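PDB 3AW8: phosphoribosylaminoimidazole carboxylase, ATPase subunit from Thermus thermophilus, which probably catalyses the ATP-dependent carboxylation of 5-aminoimidazole ribonucleotide with bicarbonate to N5-carboxyaminoimidazole ribonucleotide, a step of de novo purine synthesis. Local coordinates for residues Q95-E100 with L135-R140; P110-H115 with I170-V175. All coordinates share one frame; numbering follows the deposited sequence.

Contact 1. Residues Q95-E100 with L135-R140; sequences QDRLRE and LLKTRR. With AMP (adenosine monophosphate), chain C.
Asp96 holds two arginines of 135-140 through charge. Its OD2 lies 3.0 Å from Arg140 NE, in a salt bridge with a weak, bent hydrogen bond. The same oxygen is 3.0 Å from Arg139 NH2, but there the carboxylate sits over a guanidinium face, the planes 75° apart, and the attraction is electrostatic, without a directed hydrogen bond. Asp96 OD1 turns to its own helix as the N-cap, taking weak bonds from Leu98 N and Arg99 N.

The backbones are joined by Arg97 N to Arg139 O, 2.8 Å. The extended Arg97 chain (chi2 -164°, chi3 171°) carries the guanidinium across Lys137 to the phosphate. Its NH1 makes a weak bond to Thr138 O at 2.7 Å. NH2 donates to AMP O3P (2.9 Å), which lies at the guanidinium edge, in its plane. With an alanine in place of Arg97, that oxygen is likely to lose its arginine partner and Thr138 O this donor. Lys137 NZ pairs with Glu172 and reaches AMP N7 weakly.

Leu98 and Arg139 lie side by side, Leu98 CB at the guanidinium edge. The start of helix 97-107 thus meets the end of strand 134-138 and the residues just after it; that strand lies between strands 148-151 and 169-173.

Contact 2. Residues P110-H115 with I170-V175; sequences PTPPFH and ILEGFV. With AMP (adenosine monophosphate), chain C.
Pro113, Phe114 and His115 run antiparallel to Leu171, Glu172 and Gly173. Three backbone hydrogen bonds join them. Gly173 N gives to Pro113 O at 2.7 Å. His115 N gives to Leu171 O at 2.8 Å, and Leu171 N returns a bond to His115 O at 2.9 Å. Phe114 and Glu172 form the non-hydrogen-bonded pair between them.

The side chains add light contacts. Pro113 CG rests 3.7 Å from Gly173 CA. Phe114 CB meets both Glu172 CG and Ile170 CD1, each at 4.1 Å. CG of Phe114 stands between the backbone N and the carbonyl carbon (chi1 70°). Its ring still touches Ile170 CD1 through CD2, the two side chains approaching at a slant, while the rest of the ring goes to helix 97-107. There Leu98, Lys101 and Gln105 receive it. On the opposite sheet face, Leu171 packs on Leu136 and Val130.

Glu172 extends toward the nucleotide. Its OE2 is salt-bridged to Lys137, which would help fix the carboxylate. Beyond the strand, Val175 N donates to AMP N1 at 3.3 Å, with an N-H...N angle of 166°. The Phe174 ring lies with one face over AMP C2. A strand running into a linker whose backbone reads the adenine is characteristic of the ATP-grasp nucleotide site.

How the contacts relate
Both contacts serve the same antiparallel sheet and both touch AMP. Contact 1 reaches the phosphate through Arg97 and the adenine through Lys137 and Leu135; contact 2 meets the adenine alone. Contact 1 is partly buried, with Arg140 exposed. Contact 2 is mostly buried, though Pro113 is exposed. Their chemistry differs accordingly: contact 1 joins a helix start to a strand end largely through charged side chains, while contact 2 pairs two strands through their backbones. Strands 134-138 and 169-173 are neighbours, probably bonded from Leu135 N to Glu172 O (2.7 Å) and from Ile170 N to Lys137 O (2.8 Å). The segments alternate along the chain, 95-100, 110-115, 135-140, 170-175, so the contacts cross.

Contact 1. Residues Q95-E100 with L135-R140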
ATOM      1  N   GLN A  95      15.460  21.282  15.068  1.00 50.57           N
ATOM      2  CA  GLN A  95      14.557  21.832  16.064  1.00 51.39           C
ATOM      3  C   GLN A  95      14.874  23.265  16.508  1.00 52.91           C
ATOM      4  O   GLN A  95      14.200  23.815  17.381  1.00 53.73           O
ATOM      5  CB  GLN A  95      14.486  20.892  17.276  1.00 51.71           C
ATOM      6  CG  GLN A  95      13.914  19.512  16.965  1.00 52.68           C
ATOM      7  CD  GLN A  95      13.605  18.695  18.220  1.00 55.67           C
ATOM      8  OE1 GLN A  95      14.376  18.690  19.179  1.00 55.83           O
ATOM      9  NE2 GLN A  95      12.480  17.990  18.207  1.00 56.44           N
ATOM     10  N   ASP A  96      15.889  23.875  15.905  1.00 54.43           N
ATOM     11  CA  ASP A  96      16.252  25.252  16.240  1.00 57.27           C
ATOM     12  C   ASP A  96      16.455  26.027  14.943  1.00 57.99           C
ATOM     13  O   ASP A  96      17.408  25.762  14.202  1.00 56.84           O
ATOM     14  CB  ASP A  96      17.543  25.284  17.050  1.00 61.34           C
ATOM     15  CG  ASP A  96      17.849  26.663  17.591  1.00 64.47           C
ATOM     16  OD1 ASP A  96      17.562  27.660  16.892  1.00 65.93           O
ATOM     17  OD2 ASP A  96      18.386  26.744  18.714  1.00 67.77           O
ATOM     18  N   ARG A  97      15.574  26.990  14.676  1.00 58.47           N
ATOM     19  CA  ARG A  97      15.655  27.762  13.437  1.00 60.20           C
ATOM     20  C   ARG A  97      17.026  28.357  13.142  1.00 60.11           C
ATOM     21  O   ARG A  97      17.483  28.320  11.995  1.00 59.95           O
ATOM     22  CB  ARG A  97      14.602  28.869  13.418  1.00 62.15           C
ATOM     23  CG  ARG A  97      13.185  28.371  13.236  1.00 66.14           C
ATOM     24  CD  ARG A  97      12.271  29.516  12.830  1.00 72.76           C
ATOM     25  NE  ARG A  97      10.935  29.069  12.432  1.00 77.80           N
ATOM     26  CZ  ARG A  97      10.021  28.587  13.270  1.00 79.92           C
ATOM     27  NH1 ARG A  97      10.292  28.487  14.566  1.00 81.07           N
ATOM     28  NH2 ARG A  97       8.834  28.206  12.811  1.00 80.20           N
ATOM     29  N   LEU A  98      17.681  28.905  14.163  1.00 58.94           N
ATOM     30  CA  LEU A  98      19.001  29.490  13.968  1.00 58.28           C
ATOM     31  C   LEU A  98      20.016  28.396  13.667  1.00 58.73           C
ATOM     32  O   LEU A  98      20.791  28.496  12.714  1.00 58.16           O
ATOM     33  CB  LEU A  98      19.438  30.274  15.208  1.00 57.72           C
ATOM     34  CG  LEU A  98      20.905  30.733  15.226  1.00 58.13           C
ATOM     35  CD1 LEU A  98      21.268  31.437  13.935  1.00 58.39           C
ATOM     36  CD2 LEU A  98      21.125  31.656  16.398  1.00 57.94           C
ATOM     37  N   ARG A  99      20.004  27.350  14.488  1.00 58.54           N
ATOM     38  CA  ARG A  99      20.920  26.231  14.314  1.00 58.92           C
ATOM     39  C   ARG A  99      20.709  25.621  12.933  1.00 59.45           C
ATOM     40  O   ARG A  99      21.639  25.090  12.327  1.00 59.84           O
ATOM     41  CB  ARG A  99      20.669  25.189  15.416  1.00 60.48           C
ATOM     42  CG  ARG A  99      21.466  23.892  15.307  1.00 59.66           C
ATOM     43  CD  ARG A  99      22.940  24.093  15.561  1.00 59.28           C
ATOM     44  NE  ARG A  99      23.649  22.814  15.615  1.00 61.51           N
ATOM     45  CZ  ARG A  99      23.485  21.904  16.574  1.00 62.19           C
ATOM     46  NH1 ARG A  99      22.634  22.128  17.572  1.00 63.19           N
ATOM     47  NH2 ARG A  99      24.167  20.765  16.535  1.00 60.06           N
ATOM     48  N   GLU A 100      19.482  25.724  12.431  1.00 60.42           N
ATOM     49  CA  GLU A 100      19.124  25.177  11.123  1.00 60.91           C
ATOM     50  C   GLU A 100      19.750  26.002   9.996  1.00 60.79           C
ATOM     51  O   GLU A 100      20.448  25.467   9.126  1.00 59.15           O
ATOM     52  CB  GLU A 100      17.601  25.170  10.976  1.00 61.27           C
ATOM     53  CG  GLU A 100      17.051  24.102  10.057  1.00 62.22           C
ATOM     54  CD  GLU A 100      15.532  24.117  10.007  1.00 64.33           C
ATOM     55  OE1 GLU A 100      14.932  23.139   9.510  1.00 64.18           O
ATOM     56  OE2 GLU A 100      14.939  25.117  10.463  1.00 65.45           O
ATOM     57  N   LEU A 135      10.453  38.678   8.863  1.00 87.29           N
ATOM     58  CA  LEU A 135       9.787  37.860   9.866  1.00 84.72           C
ATOM     59  C   LEU A 135      10.620  37.704  11.120  1.00 83.18           C
ATOM     60  O   LEU A 135      11.850  37.653  11.074  1.00 81.75           O
ATOM     61  CB  LEU A 135       9.471  36.468   9.326  1.00 84.18           C
ATOM     62  CG  LEU A 135       8.489  36.336   8.170  1.00 83.07           C
ATOM     63  CD1 LEU A 135       9.151  36.804   6.883  1.00 84.16           C
ATOM     64  CD2 LEU A 135       8.063  34.886   8.055  1.00 83.05           C
ATOM     65  N   LEU A 136       9.923  37.629  12.244  1.00 82.23           N
ATOM     66  CA  LEU A 136      10.553  37.452  13.538  1.00 82.24           C
ATOM     67  C   LEU A 136       9.865  36.230  14.122  1.00 82.57           C
ATOM     68  O   LEU A 136       8.654  36.254  14.365  1.00 83.02           O
ATOM     69  CB  LEU A 136      10.297  38.667  14.427  1.00 81.38           C
ATOM     70  CG  LEU A 136      11.101  38.748  15.724  1.00 80.31           C
ATOM     71  CD1 LEU A 136      12.572  38.972  15.389  1.00 79.15           C
ATOM     72  CD2 LEU A 136      10.569  39.880  16.585  1.00 79.65           C
ATOM     73  N   LYS A 137      10.622  35.159  14.330  1.00 81.91           N
ATOM     74  CA  LYS A 137      10.039  33.938  14.875  1.00 81.10           C
ATOM     75  C   LYS A 137      10.867  33.257  15.953  1.00 79.98           C
ATOM     76  O   LYS A 137      12.096  33.339  15.966  1.00 79.52           O
ATOM     77  CB  LYS A 137       9.748  32.953  13.741  1.00 81.10           C
ATOM     78  CG  LYS A 137      10.684  33.073  12.553  1.00 81.48           C
ATOM     79  CD  LYS A 137      10.172  32.263  11.372  1.00 81.49           C
ATOM     80  CE  LYS A 137      10.946  32.587  10.111  1.00 81.43           C
ATOM     81  NZ  LYS A 137      10.449  31.820   8.938  1.00 82.60           N
ATOM     82  N   THR A 138      10.168  32.593  16.867  1.00 78.96           N
ATOM     83  CA  THR A 138      10.812  31.874  17.952  1.00 78.61           C
ATOM     84  C   THR A 138      11.717  30.816  17.333  1.00 77.92           C
ATOM     85  O   THR A 138      11.309  30.108  16.413  1.00 77.66           O
ATOM     86  CB  THR A 138       9.764  31.197  18.863  1.00 78.97           C
ATOM     87  OG1 THR A 138      10.430  30.447  19.885  1.00 81.74           O
ATOM     88  CG2 THR A 138       8.870  30.268  18.057  1.00 78.57           C
ATOM     89  N   ARG A 139      12.949  30.717  17.825  1.00 77.59           N
ATOM     90  CA  ARG A 139      13.899  29.743  17.295  1.00 77.34           C
ATOM     91  C   ARG A 139      13.439  28.310  17.550  1.00 76.55           C
ATOM     92  O   ARG A 139      13.873  27.380  16.872  1.00 73.98           O
ATOM     93  CB  ARG A 139      15.291  29.991  17.899  1.00 78.03           C
ATOM     94  CG  ARG A 139      15.943  31.270  17.377  1.00 77.75           C
ATOM     95  CD  ARG A 139      17.057  31.799  18.267  1.00 79.04           C
ATOM     96  NE  ARG A 139      18.251  30.962  18.252  1.00 80.38           N
ATOM     97  CZ  ARG A 139      18.598  30.126  19.227  1.00 81.19           C
ATOM     98  NH1 ARG A 139      17.840  30.004  20.314  1.00 80.59           N
ATOM     99  NH2 ARG A 139      19.710  29.412  19.113  1.00 80.97           N
ATOM    100  N   ARG A 140      12.544  28.151  18.523  1.00 77.99           N
ATOM    101  CA  ARG A 140      12.000  26.848  18.886  1.00 79.86           C
ATOM    102  C   ARG A 140      10.506  26.766  18.617  1.00 79.75           C
ATOM    103  O   ARG A 140       9.846  25.823  19.055  1.00 79.82           O
ATOM    104  CB  ARG A 140      12.260  26.554  20.366  1.00 81.58           C
ATOM    105  CG  ARG A 140      13.553  25.798  20.639  1.00 85.75           C
ATOM    106  CD  ARG A 140      14.791  26.563  20.190  1.00 88.98           C
ATOM    107  NE  ARG A 140      16.011  25.773  20.354  1.00 93.28           N
ATOM    108  CZ  ARG A 140      16.457  25.309  21.521  1.00 95.21           C
ATOM    109  NH1 ARG A 140      17.577  24.598  21.574  1.00 94.94           N
ATOM    110  NH2 ARG A 140      15.786  25.557  22.639  1.00 96.45           N
TER
HETATM  111  P   AMP C 370       6.952  27.738   9.026  1.00132.20           P
HETATM  112  O1P AMP C 370       6.790  26.294   8.708  1.00131.72           O
HETATM  113  O2P AMP C 370       8.346  28.273   8.406  1.00131.72           O
HETATM  114  O3P AMP C 370       6.958  27.937  10.624  1.00131.30           O
HETATM  115  O5' AMP C 370       5.712  28.583   8.399  1.00130.07           O
HETATM  116  C5' AMP C 370       5.734  28.439   6.967  1.00126.64           C
HETATM  117  C4' AMP C 370       4.758  29.446   6.328  1.00123.96           C
HETATM  118  O4' AMP C 370       5.189  30.828   6.556  1.00121.96           O
HETATM  119  C3' AMP C 370       4.654  29.249   4.805  1.00122.57           C
HETATM  120  O3' AMP C 370       3.291  29.366   4.377  1.00122.87           O
HETATM  121  C2' AMP C 370       5.555  30.336   4.203  1.00120.93           C
HETATM  122  O2' AMP C 370       5.003  30.849   2.982  1.00120.03           O
HETATM  123  C1' AMP C 370       5.663  31.420   5.300  1.00119.12           C
HETATM  124  N9  AMP C 370       7.066  31.885   5.441  1.00115.57           N
HETATM  125  C8  AMP C 370       8.022  31.367   6.278  1.00114.82           C
HETATM  126  N7  AMP C 370       9.143  32.015   6.148  1.00113.54           N
HETATM  127  C5  AMP C 370       8.993  32.988   5.227  1.00112.76           C
HETATM  128  C6  AMP C 370       9.838  33.989   4.675  1.00112.06           C
HETATM  129  N6  AMP C 370      11.153  34.107   5.092  1.00111.44           N
HETATM  130  N1  AMP C 370       9.333  34.823   3.737  1.00111.57           N
HETATM  131  C2  AMP C 370       8.063  34.725   3.320  1.00111.66           C
HETATM  132  N3  AMP C 370       7.237  33.798   3.815  1.00112.13           N
HETATM  133  C4  AMP C 370       7.652  32.921   4.755  1.00113.44           C

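Contact 2. Residues P110-H115 with I170-V175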
ATOM      1  N   PRO A 110      22.276  28.619  -0.141  1.00 65.64           N
ATOM      2  CA  PRO A 110      21.583  29.895   0.045  1.00 65.74           C
ATOM      3  C   PRO A 110      20.460  29.841   1.077  1.00 66.37           C
ATOM      4  O   PRO A 110      19.713  28.869   1.147  1.00 66.59           O
ATOM      5  CB  PRO A 110      21.057  30.203  -1.352  1.00 65.48           C
ATOM      6  CG  PRO A 110      22.098  29.599  -2.239  1.00 65.33           C
ATOM      7  CD  PRO A 110      22.355  28.271  -1.571  1.00 65.63           C
ATOM      8  N   THR A 111      20.348  30.897   1.875  1.00 67.29           N
ATOM      9  CA  THR A 111      19.307  30.995   2.891  1.00 68.04           C
ATOM     10  C   THR A 111      18.912  32.458   2.964  1.00 67.90           C
ATOM     11  O   THR A 111      19.732  33.334   2.712  1.00 68.66           O
ATOM     12  CB  THR A 111      19.812  30.574   4.295  1.00 68.83           C
ATOM     13  OG1 THR A 111      20.618  31.623   4.847  1.00 70.56           O
ATOM     14  CG2 THR A 111      20.641  29.298   4.214  1.00 68.76           C
ATOM     15  N   PRO A 112      17.651  32.749   3.309  1.00 68.54           N
ATOM     16  CA  PRO A 112      17.235  34.149   3.396  1.00 68.99           C
ATOM     17  C   PRO A 112      18.141  34.876   4.383  1.00 70.08           C
ATOM     18  O   PRO A 112      18.766  34.248   5.238  1.00 70.08           O
ATOM     19  CB  PRO A 112      15.804  34.056   3.923  1.00 68.98           C
ATOM     20  CG  PRO A 112      15.344  32.725   3.435  1.00 69.36           C
ATOM     21  CD  PRO A 112      16.545  31.850   3.673  1.00 68.98           C
ATOM     22  N   PRO A 113      18.245  36.208   4.271  1.00 71.03           N
ATOM     23  CA  PRO A 113      19.109  36.885   5.236  1.00 70.44           C
ATOM     24  C   PRO A 113      18.485  36.687   6.614  1.00 69.82           C
ATOM     25  O   PRO A 113      17.297  36.963   6.809  1.00 69.49           O
ATOM     26  CB  PRO A 113      19.066  38.337   4.770  1.00 71.03           C
ATOM     27  CG  PRO A 113      17.697  38.454   4.160  1.00 70.76           C
ATOM     28  CD  PRO A 113      17.605  37.178   3.365  1.00 71.48           C
ATOM     29  N   PHE A 114      19.279  36.191   7.557  1.00 68.48           N
ATOM     30  CA  PHE A 114      18.789  35.946   8.907  1.00 68.25           C
ATOM     31  C   PHE A 114      19.771  36.451   9.953  1.00 70.28           C
ATOM     32  O   PHE A 114      20.987  36.473   9.730  1.00 69.16           O
ATOM     33  CB  PHE A 114      18.579  34.452   9.135  1.00 64.93           C
ATOM     34  CG  PHE A 114      19.863  33.668   9.206  1.00 62.14           C
ATOM     35  CD1 PHE A 114      20.502  33.243   8.046  1.00 61.60           C
ATOM     36  CD2 PHE A 114      20.443  33.371  10.435  1.00 60.66           C
ATOM     37  CE1 PHE A 114      21.696  32.535   8.108  1.00 61.37           C
ATOM     38  CE2 PHE A 114      21.636  32.666  10.509  1.00 60.17           C
ATOM     39  CZ  PHE A 114      22.266  32.246   9.344  1.00 61.61           C
ATOM     40  N   HIS A 115      19.243  36.828  11.111  1.00 72.45           N
ATOM     41  CA  HIS A 115      20.089  37.318  12.183  1.00 75.52           C
ATOM     42  C   HIS A 115      19.496  36.975  13.545  1.00 75.58           C
ATOM     43  O   HIS A 115      18.286  37.090  13.757  1.00 74.88           O
ATOM     44  CB  HIS A 115      20.282  38.835  12.037  1.00 78.91           C
ATOM     45  CG  HIS A 115      21.380  39.397  12.890  1.00 81.24           C
ATOM     46  ND1 HIS A 115      21.184  39.792  14.196  1.00 81.96           N
ATOM     47  CD2 HIS A 115      22.691  39.611  12.624  1.00 81.72           C
ATOM     48  CE1 HIS A 115      22.327  40.227  14.698  1.00 82.55           C
ATOM     49  NE2 HIS A 115      23.257  40.128  13.764  1.00 82.34           N
ATOM     50  N   ILE A 170      14.509  34.689  16.064  1.00 76.33           N
ATOM     51  CA  ILE A 170      15.329  34.860  14.875  1.00 75.78           C
ATOM     52  C   ILE A 170      14.666  35.829  13.900  1.00 76.47           C
ATOM     53  O   ILE A 170      13.443  35.829  13.740  1.00 76.31           O
ATOM     54  CB  ILE A 170      15.573  33.502  14.177  1.00 73.44           C
ATOM     55  CG1 ILE A 170      16.451  33.699  12.943  1.00 72.27           C
ATOM     56  CG2 ILE A 170      14.248  32.861  13.811  1.00 71.52           C
ATOM     57  CD1 ILE A 170      16.857  32.408  12.280  1.00 71.35           C
ATOM     58  N   LEU A 171      15.480  36.660  13.258  1.00 77.21           N
ATOM     59  CA  LEU A 171      14.975  37.640  12.305  1.00 78.07           C
ATOM     60  C   LEU A 171      15.323  37.168  10.899  1.00 78.40           C
ATOM     61  O   LEU A 171      16.496  36.984  10.565  1.00 77.41           O
ATOM     62  CB  LEU A 171      15.603  39.016  12.588  1.00 78.83           C
ATOM     63  CG  LEU A 171      14.975  40.319  12.062  1.00 78.74           C
ATOM     64  CD1 LEU A 171      15.102  40.403  10.550  1.00 79.20           C
ATOM     65  CD2 LEU A 171      13.517  40.394  12.489  1.00 77.96           C
ATOM     66  N   GLU A 172      14.292  36.952  10.090  1.00 79.67           N
ATOM     67  CA  GLU A 172      14.469  36.497   8.715  1.00 81.45           C
ATOM     68  C   GLU A 172      13.952  37.539   7.742  1.00 80.79           C
ATOM     69  O   GLU A 172      12.865  38.091   7.924  1.00 80.13           O
ATOM     70  CB  GLU A 172      13.726  35.176   8.471  1.00 83.58           C
ATOM     71  CG  GLU A 172      14.473  33.918   8.906  1.00 86.46           C
ATOM     72  CD  GLU A 172      13.744  32.634   8.518  1.00 88.56           C
ATOM     73  OE1 GLU A 172      13.389  32.479   7.326  1.00 89.72           O
ATOM     74  OE2 GLU A 172      13.535  31.774   9.404  1.00 88.93           O
ATOM     75  N   GLY A 173      14.734  37.799   6.702  1.00 80.51           N
ATOM     76  CA  GLY A 173      14.321  38.774   5.716  1.00 81.25           C
ATOM     77  C   GLY A 173      13.267  38.209   4.788  1.00 81.81           C
ATOM     78  O   GLY A 173      13.540  37.267   4.041  1.00 82.13           O
ATOM     79  N   PHE A 174      12.062  38.773   4.843  1.00 82.20           N
ATOM     80  CA  PHE A 174      10.958  38.334   3.990  1.00 81.26           C
ATOM     81  C   PHE A 174      11.489  38.085   2.587  1.00 80.56           C
ATOM     82  O   PHE A 174      12.302  38.855   2.080  1.00 79.42           O
ATOM     83  CB  PHE A 174       9.873  39.410   3.926  1.00 80.96           C
ATOM     84  CG  PHE A 174       8.694  39.040   3.068  1.00 81.21           C
ATOM     85  CD1 PHE A 174       7.553  38.473   3.635  1.00 81.32           C
ATOM     86  CD2 PHE A 174       8.727  39.247   1.689  1.00 81.17           C
ATOM     87  CE1 PHE A 174       6.458  38.117   2.840  1.00 81.02           C
ATOM     88  CE2 PHE A 174       7.640  38.896   0.885  1.00 81.57           C
ATOM     89  CZ  PHE A 174       6.502  38.328   1.464  1.00 81.68           C
ATOM     90  N   VAL A 175      11.041  37.007   1.958  1.00 80.82           N
ATOM     91  CA  VAL A 175      11.497  36.703   0.611  1.00 81.76           C
ATOM     92  C   VAL A 175      10.322  36.539  -0.353  1.00 81.68           C
ATOM     93  O   VAL A 175       9.397  35.765  -0.103  1.00 81.96           O
ATOM     94  CB  VAL A 175      12.385  35.428   0.593  1.00 81.59           C
ATOM     95  CG1 VAL A 175      11.624  34.250   1.165  1.00 82.13           C
ATOM     96  CG2 VAL A 175      12.853  35.135  -0.823  1.00 81.53           C
TER
HETATM   97  P   AMP C 370       6.952  27.738   9.026  1.00132.20           P
HETATM   98  O1P AMP C 370       6.790  26.294   8.708  1.00131.72           O
HETATM   99  O2P AMP C 370       8.346  28.273   8.406  1.00131.72           O
HETATM  100  O3P AMP C 370       6.958  27.937  10.624  1.00131.30           O
HETATM  101  O5' AMP C 370       5.712  28.583   8.399  1.00130.07           O
HETATM  102  C5' AMP C 370       5.734  28.439   6.967  1.00126.64           C
HETATM  103  C4' AMP C 370       4.758  29.446   6.328  1.00123.96           C
HETATM  104  O4' AMP C 370       5.189  30.828   6.556  1.00121.96           O
HETATM  105  C3' AMP C 370       4.654  29.249   4.805  1.00122.57           C
HETATM  106  O3' AMP C 370       3.291  29.366   4.377  1.00122.87           O
HETATM  107  C2' AMP C 370       5.555  30.336   4.203  1.00120.93           C
HETATM  108  O2' AMP C 370       5.003  30.849   2.982  1.00120.03           O
HETATM  109  C1' AMP C 370       5.663  31.420   5.300  1.00119.12           C
HETATM  110  N9  AMP C 370       7.066  31.885   5.441  1.00115.57           N
HETATM  111  C8  AMP C 370       8.022  31.367   6.278  1.00114.82           C
HETATM  112  N7  AMP C 370       9.143  32.015   6.148  1.00113.54           N
HETATM  113  C5  AMP C 370       8.993  32.988   5.227  1.00112.76           C
HETATM  114  C6  AMP C 370       9.838  33.989   4.675  1.00112.06           C
HETATM  115  N6  AMP C 370      11.153  34.107   5.092  1.00111.44           N
HETATM  116  N1  AMP C 370       9.333  34.823   3.737  1.00111.57           N
HETATM  117  C2  AMP C 370       8.063  34.725   3.320  1.00111.66           C
HETATM  118  N3  AMP C 370       7.237  33.798   3.815  1.00112.13           N
HETATM  119  C4  AMP C 370       7.652  32.921   4.755  1.00113.44           C